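Long-range contacts in AlyQ (Persicobacter sp. CCB-QB2, PDB 7D2A), which binds uronic acids such as 4,5-unsaturated mannuronic acid, probably from alginate, through a family 32 carbohydrate-binding module: residues S78-L83 and A108-I113; V14-H19 and T34-N39. All blocks are in the same frame, centred on the assembly; numbering follows the deposited sequence.

Contact 1: S78-L83 and A108-I113; sequences SDPASL and ARYIRI
The loop between strands 70-77 and 84-90 packs on strand 110-118 of this beta-sandwich at a classic beta bulge, where Arg109 and Tyr110 both face Gly77. Here Pro80 lies on the ring of Tyr110. Pro80 CG stands 3.8 Å from the ring centroid, 6° off the normal, a CH-pi contact over the middle of the face. The opposite face carries Arg109 CG near its rim. Ser78 O comes to the ring edge, near its plane, 3.4 Å from Tyr110 CE2. Tyr110 CG lies anti to its carbonyl carbon (chi1 -64°), lifting the ring toward the loop. Further along the strand, Leu83 crosses Arg112 at about a right angle. Leu83 CD1 touches Arg112 CB at 3.7 Å and sits over one face of the guanidinium, off its centre. The arginine chain bends at chi3 (-72°) and curls round Leu83 CD1. Two waters lie at the guanidinium edge, in its plane. Water 2 accepts from Arg112 NH1 at 3.0 Å and donates to Pro80 O at 3.2 Å. Water 1 accepts from Arg112 NH2 at 2.9 Å, but its bond to Pro80 O is weak. Arg112 NE is hydrogen-bonded to Thr46, and the arginine also makes a cation-pi contact with Tyr44. The loop is held by apolar packing and water bridges, and the charge is probably shared between water, Thr46 and the Tyr44 ring.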
loop_
_atom_site.group_PDB
_atom_site.type_symbol
_atom_site.label_atom_id
_atom_site.label_comp_id
_atom_site.label_asym_id
_atom_site.label_seq_id
_atom_site.Cartn_x
_atom_site.Cartn_y
_atom_site.Cartn_z
ATOM N N SER A 78 3.438 15.415 2.454
ATOM C CA SER A 78 2.606 16.383 1.693
ATOM C C SER A 78 3.059 16.457 0.219
ATOM O O SER A 78 2.251 16.834 -0.588
ATOM C CB SER A 78 2.712 17.707 2.387
ATOM O OG SER A 78 4.019 18.213 2.162
ATOM N N ASP A 79 4.326 16.141 -0.118
ATOM C CA ASP A 79 4.893 16.264 -1.493
ATOM C C ASP A 79 5.254 14.878 -2.004
ATOM O O ASP A 79 6.274 14.339 -1.590
ATOM C CB ASP A 79 6.123 17.193 -1.558
ATOM C CG ASP A 79 6.673 17.446 -2.970
ATOM O OD1 ASP A 79 6.134 16.843 -3.928
ATOM O OD2 ASP A 79 7.659 18.258 -3.120
ATOM N N PRO A 80 4.518 14.338 -3.007
ATOM C CA PRO A 80 4.854 13.058 -3.634
ATOM C C PRO A 80 6.330 12.906 -4.042
ATOM O O PRO A 80 6.846 11.790 -3.992
ATOM C CB PRO A 80 3.928 13.018 -4.869
ATOM C CG PRO A 80 2.742 13.883 -4.476
ATOM C CD PRO A 80 3.318 14.956 -3.584
ATOM N N ALA A 81 7.011 14.014 -4.368
ATOM C CA ALA A 81 8.422 13.982 -4.845
ATOM C C ALA A 81 9.418 13.904 -3.674
ATOM O O ALA A 81 10.605 13.595 -3.937
ATOM C CB ALA A 81 8.705 15.170 -5.733
ATOM N N SER A 82 8.959 14.092 -2.436
ATOM C CA SER A 82 9.802 14.277 -1.218
ATOM C C SER A 82 9.096 13.673 0.001
ATOM O O SER A 82 9.030 14.292 1.041
ATOM C CB SER A 82 10.098 15.745 -0.976
ATOM O OG SER A 82 8.919 16.423 -0.552
ATOM N N LEU A 83 8.599 12.472 -0.154
ATOM C CA LEU A 83 7.988 11.693 0.936
ATOM C C LEU A 83 9.070 11.187 1.893
ATOM O O LEU A 83 10.280 11.132 1.522
ATOM C CB LEU A 83 7.238 10.549 0.251
ATOM C CG LEU A 83 6.097 10.973 -0.678
ATOM C CD1 LEU A 83 5.557 9.699 -1.366
ATOM C CD2 LEU A 83 4.998 11.679 0.080
ATOM N N ALA A 108 0.082 13.388 6.999
ATOM C CA ALA A 108 0.323 13.046 5.585
ATOM C C ALA A 108 -0.957 13.282 4.799
ATOM O O ALA A 108 -2.049 12.960 5.301
ATOM C CB ALA A 108 0.774 11.612 5.366
ATOM N N ARG A 109 -0.798 13.780 3.595
ATOM C CA ARG A 109 -1.856 13.738 2.569
ATOM C C ARG A 109 -1.622 12.506 1.708
ATOM O O ARG A 109 -2.622 11.899 1.272
ATOM C CB ARG A 109 -1.880 15.017 1.728
ATOM C CG ARG A 109 -2.767 14.866 0.504
ATOM C CD ARG A 109 -2.992 16.150 -0.253
ATOM N NE ARG A 109 -3.792 15.863 -1.430
ATOM C CZ ARG A 109 -4.257 16.773 -2.276
ATOM N NH1 ARG A 109 -4.001 18.062 -2.096
ATOM N NH2 ARG A 109 -4.922 16.373 -3.345
ATOM N N TYR A 110 -0.354 12.160 1.416
ATOM C CA TYR A 110 -0.013 11.073 0.462
ATOM C C TYR A 110 0.679 9.959 1.230
ATOM O O TYR A 110 1.603 10.221 2.060
ATOM C CB TYR A 110 0.893 11.591 -0.656
ATOM C CG TYR A 110 0.251 12.630 -1.525
ATOM C CD1 TYR A 110 -0.580 12.302 -2.576
ATOM C CD2 TYR A 110 0.450 13.977 -1.276
ATOM C CE1 TYR A 110 -1.230 13.258 -3.326
ATOM C CE2 TYR A 110 -0.150 14.956 -2.047
ATOM C CZ TYR A 110 -0.971 14.600 -3.095
ATOM O OH TYR A 110 -1.576 15.553 -3.868
ATOM N N ILE A 111 0.292 8.728 0.910
ATOM C CA ILE A 111 0.893 7.480 1.416
ATOM C C ILE A 111 1.293 6.658 0.215
ATOM O O ILE A 111 0.435 6.403 -0.640
ATOM C CB ILE A 111 -0.091 6.704 2.304
ATOM C CG1 ILE A 111 -0.453 7.425 3.603
ATOM C CG2 ILE A 111 0.518 5.353 2.605
ATOM C CD1 ILE A 111 -1.358 8.586 3.545
ATOM N N ARG A 112 2.571 6.327 0.128
ATOM C CA ARG A 112 3.088 5.542 -0.996
ATOM C C ARG A 112 3.580 4.204 -0.486
ATOM O O ARG A 112 4.409 4.167 0.445
ATOM C CB ARG A 112 4.230 6.305 -1.673
ATOM C CG ARG A 112 4.900 5.543 -2.808
ATOM C CD ARG A 112 5.854 6.463 -3.529
ATOM N NE ARG A 112 5.167 7.441 -4.316
ATOM C CZ ARG A 112 5.761 8.384 -5.050
ATOM N NH1 ARG A 112 7.081 8.476 -5.056
ATOM N NH2 ARG A 112 5.017 9.243 -5.739
ATOM N N ILE A 113 3.179 3.103 -1.126
ATOM C CA ILE A 113 3.743 1.773 -0.893
ATOM C C ILE A 113 4.679 1.454 -2.038
ATOM O O ILE A 113 4.222 1.448 -3.155
ATOM C CB ILE A 113 2.660 0.685 -0.732
ATOM C CG1 ILE A 113 1.749 1.022 0.446
ATOM C CG2 ILE A 113 3.325 -0.655 -0.640
ATOM C CD1 ILE A 113 0.598 0.068 0.609
HETATM O O HOH W 1 6.465 11.122 -7.379
HETATM O O HOH W 2 8.607 10.738 -6.410
#

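Contact 2: V14-H19 and T34-N39; sequences VTASAH and TRWSAN. With CA (calcium ion), chain C; MAW (4-deoxy-alpha-L-erythro-hex-4-enopyranuronic acid), chain B.
Ala18 O receives the indole N-H of Trp36, with NE1 to O at 2.9 Å and an N-H...O angle of 159°. The bond lies in the ring plane of Trp36 and in the carbonyl plane of Ala18. Ala16 CB lies 3.5 Å from Trp36 NE1, and His19 CB packs at the indole edge. Trp36 CG is anti to the backbone N (chi1 164°), which swings the indole across to segment 14-19. Next to it, Ala18 CB meets Ala38 CB at 4.2 Å. His19 CA makes a C-H...O contact of 3.2 Å with Ser37 O. With an alanine at Trp36, Ala18 O would probably lose its indole donor and a gap would open beside Ala16 and His19. Further out, the neighbours of Trp36 turn to the ligand. Arg35 NH2 gives MAW O3 a nearly straight bond of 2.8 Å at 175°. Arg35 NE bonds to Ser37 OG at 2.8 Å, and both acceptors lie in the guanidinium plane, which together should limit the turning of the group. Ser37 OG is also bonded to Ser125, which itself bonds the sugar. Thr34 grips the calcium ion through O and OG1, and Asn26, Asp29, Asn31, Thr127 and Glu128 complete the site. A calcium ion, probably structural, together with a sugar pocket at one end of a beta-sandwich is characteristic of CBM32 modules.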
loop_
_atom_site.group_PDB
_atom_site.type_symbol
_atom_site.label_atom_id
_atom_site.label_comp_id
_atom_site.label_asym_id
_atom_site.label_seq_id
_atom_site.Cartn_x
_atom_site.Cartn_y
_atom_site.Cartn_z
ATOM N N VAL A 14 -5.940 7.279 -6.375
ATOM C CA VAL A 14 -4.786 6.360 -6.367
ATOM C C VAL A 14 -4.084 6.473 -7.712
ATOM O O VAL A 14 -4.747 6.516 -8.755
ATOM C CB VAL A 14 -5.191 4.892 -6.096
ATOM C CG1 VAL A 14 -4.008 4.015 -5.777
ATOM C CG2 VAL A 14 -6.232 4.753 -5.015
ATOM N N THR A 15 -2.781 6.584 -7.674
ATOM C CA THR A 15 -1.927 6.521 -8.874
ATOM C C THR A 15 -0.885 5.443 -8.661
ATOM O O THR A 15 -0.647 5.013 -7.507
ATOM C CB THR A 15 -1.275 7.871 -9.156
ATOM O OG1 THR A 15 -0.366 8.155 -8.098
ATOM C CG2 THR A 15 -2.298 8.968 -9.347
ATOM N N ALA A 16 -0.100 5.158 -9.693
ATOM C CA ALA A 16 1.019 4.215 -9.529
ATOM C C ALA A 16 2.092 4.464 -10.581
ATOM O O ALA A 16 1.802 5.011 -11.615
ATOM C CB ALA A 16 0.545 2.784 -9.606
ATOM N N SER A 17 3.280 3.984 -10.294
ATOM C CA SER A 17 4.444 4.025 -11.214
ATOM C C SER A 17 4.150 3.276 -12.517
ATOM O O SER A 17 4.748 3.640 -13.533
ATOM C CB SER A 17 5.669 3.528 -10.547
ATOM O OG SER A 17 5.530 2.211 -10.074
ATOM N N ALA A 18 3.358 2.207 -12.451
ATOM C CA ALA A 18 3.073 1.292 -13.570
ATOM C C ALA A 18 1.927 0.407 -13.129
ATOM O O ALA A 18 1.605 0.330 -11.908
ATOM C CB ALA A 18 4.285 0.467 -13.891
ATOM N N HIS A 19 1.274 -0.216 -14.101
ATOM C CA HIS A 19 0.329 -1.315 -13.834
ATOM C C HIS A 19 0.180 -2.134 -15.108
ATOM O O HIS A 19 0.534 -1.654 -16.164
ATOM C CB HIS A 19 -1.018 -0.765 -13.373
ATOM C CG HIS A 19 -1.768 -0.072 -14.456
ATOM N ND1 HIS A 19 -2.440 -0.773 -15.466
ATOM C CD2 HIS A 19 -1.878 1.246 -14.780
ATOM C CE1 HIS A 19 -2.990 0.098 -16.293
ATOM N NE2 HIS A 19 -2.673 1.369 -15.908
ATOM N N THR A 34 -9.820 -8.378 -6.571
ATOM C CA THR A 34 -9.286 -7.425 -7.571
ATOM C C THR A 34 -8.023 -6.814 -7.013
ATOM O O THR A 34 -7.964 -6.574 -5.774
ATOM C CB THR A 34 -10.302 -6.349 -7.898
ATOM O OG1 THR A 34 -10.463 -5.588 -6.711
ATOM C CG2 THR A 34 -11.602 -6.926 -8.418
ATOM N N ARG A 35 -7.046 -6.560 -7.867
ATOM C CA ARG A 35 -5.705 -6.159 -7.419
ATOM C C ARG A 35 -5.150 -5.046 -8.298
ATOM O O ARG A 35 -5.575 -4.862 -9.458
ATOM C CB ARG A 35 -4.710 -7.323 -7.465
ATOM C CG ARG A 35 -4.383 -7.813 -8.860
ATOM C CD ARG A 35 -3.571 -9.082 -8.834
ATOM N NE ARG A 35 -3.187 -9.522 -10.166
ATOM C CZ ARG A 35 -3.859 -10.415 -10.904
ATOM N NH1 ARG A 35 -4.991 -10.966 -10.464
ATOM N NH2 ARG A 35 -3.373 -10.784 -12.080
ATOM N N TRP A 36 -4.141 -4.361 -7.755
ATOM C CA TRP A 36 -3.155 -3.631 -8.576
ATOM C C TRP A 36 -1.936 -4.529 -8.735
ATOM O O TRP A 36 -1.506 -5.155 -7.722
ATOM C CB TRP A 36 -2.736 -2.361 -7.824
ATOM C CG TRP A 36 -1.482 -1.745 -8.360
ATOM C CD1 TRP A 36 -1.301 -1.146 -9.556
ATOM C CD2 TRP A 36 -0.210 -1.680 -7.696
ATOM N NE1 TRP A 36 -0.025 -0.691 -9.711
ATOM C CE2 TRP A 36 0.674 -1.005 -8.570
ATOM C CE3 TRP A 36 0.262 -2.098 -6.450
ATOM C CZ2 TRP A 36 2.007 -0.714 -8.226
ATOM C CZ3 TRP A 36 1.585 -1.882 -6.140
ATOM C CH2 TRP A 36 2.441 -1.161 -7.002
ATOM N N SER A 37 -1.383 -4.617 -9.937
ATOM C CA SER A 37 -0.138 -5.358 -10.193
ATOM C C SER A 37 0.810 -4.471 -10.978
ATOM O O SER A 37 0.408 -3.925 -12.014
ATOM C CB SER A 37 -0.376 -6.658 -10.905
ATOM O OG SER A 37 -1.150 -7.580 -10.147
ATOM N N ALA A 38 2.063 -4.506 -10.587
ATOM C CA ALA A 38 3.170 -3.889 -11.343
ATOM C C ALA A 38 4.402 -4.734 -11.116
ATOM O O ALA A 38 4.729 -5.076 -9.973
ATOM C CB ALA A 38 3.366 -2.440 -10.931
ATOM N N ASN A 39 5.144 -4.964 -12.190
ATOM C CA ASN A 39 6.267 -5.903 -12.153
ATOM C C ASN A 39 7.559 -5.137 -11.898
ATOM O O ASN A 39 7.790 -4.098 -12.569
ATOM C CB ASN A 39 6.353 -6.717 -13.436
ATOM C CG ASN A 39 7.299 -7.890 -13.295
ATOM O OD1 ASN A 39 7.602 -8.382 -12.205
ATOM N ND2 ASN A 39 7.796 -8.327 -14.439
HETATM CA CA CA C . -9.467 -4.921 -4.602
HETATM C C1 MAW B . 1.640 -12.213 -13.177
HETATM C C2 MAW B . 0.392 -11.537 -13.585
HETATM O O2 MAW B . -0.808 -12.323 -13.336
HETATM C C3 MAW B . 0.345 -10.202 -12.793
HETATM O O3 MAW B . -0.942 -9.616 -12.853
HETATM C C4 MAW B . 0.749 -10.470 -11.334
HETATM C C5 MAW B . 1.231 -11.615 -10.915
HETATM O O5 MAW B . 1.475 -12.710 -11.838
HETATM C C6 MAW B . 1.622 -11.895 -9.564
HETATM O O6A MAW B . 2.128 -13.038 -9.327
HETATM O O6B MAW B . 1.519 -11.007 -8.635
#

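In the fold
From the N terminus, contact 2 comes first. Strand 13-16, at the outer side of the five-stranded sheet, runs into residues 17-19, and the chain then loops through residues 20-33 without regular structure. Contact 2 closes this loop by joining segment 14-19 to strand 36-39 of the other sheet. The chain next builds strands 43-49, 52-62 and 70-77. Contact 1 follows in series and neither encloses nor crosses contact 2. It closes the excursion through strands 84-90, 99-103 and 105-108, bringing strand 110-118 back against loop 78-83. The centres of the two contacts are about 17 Å apart, and the contacts do not touch. Strand 43-49 lies between strands 13-16 and 110-118, linking both contacts within one sheet.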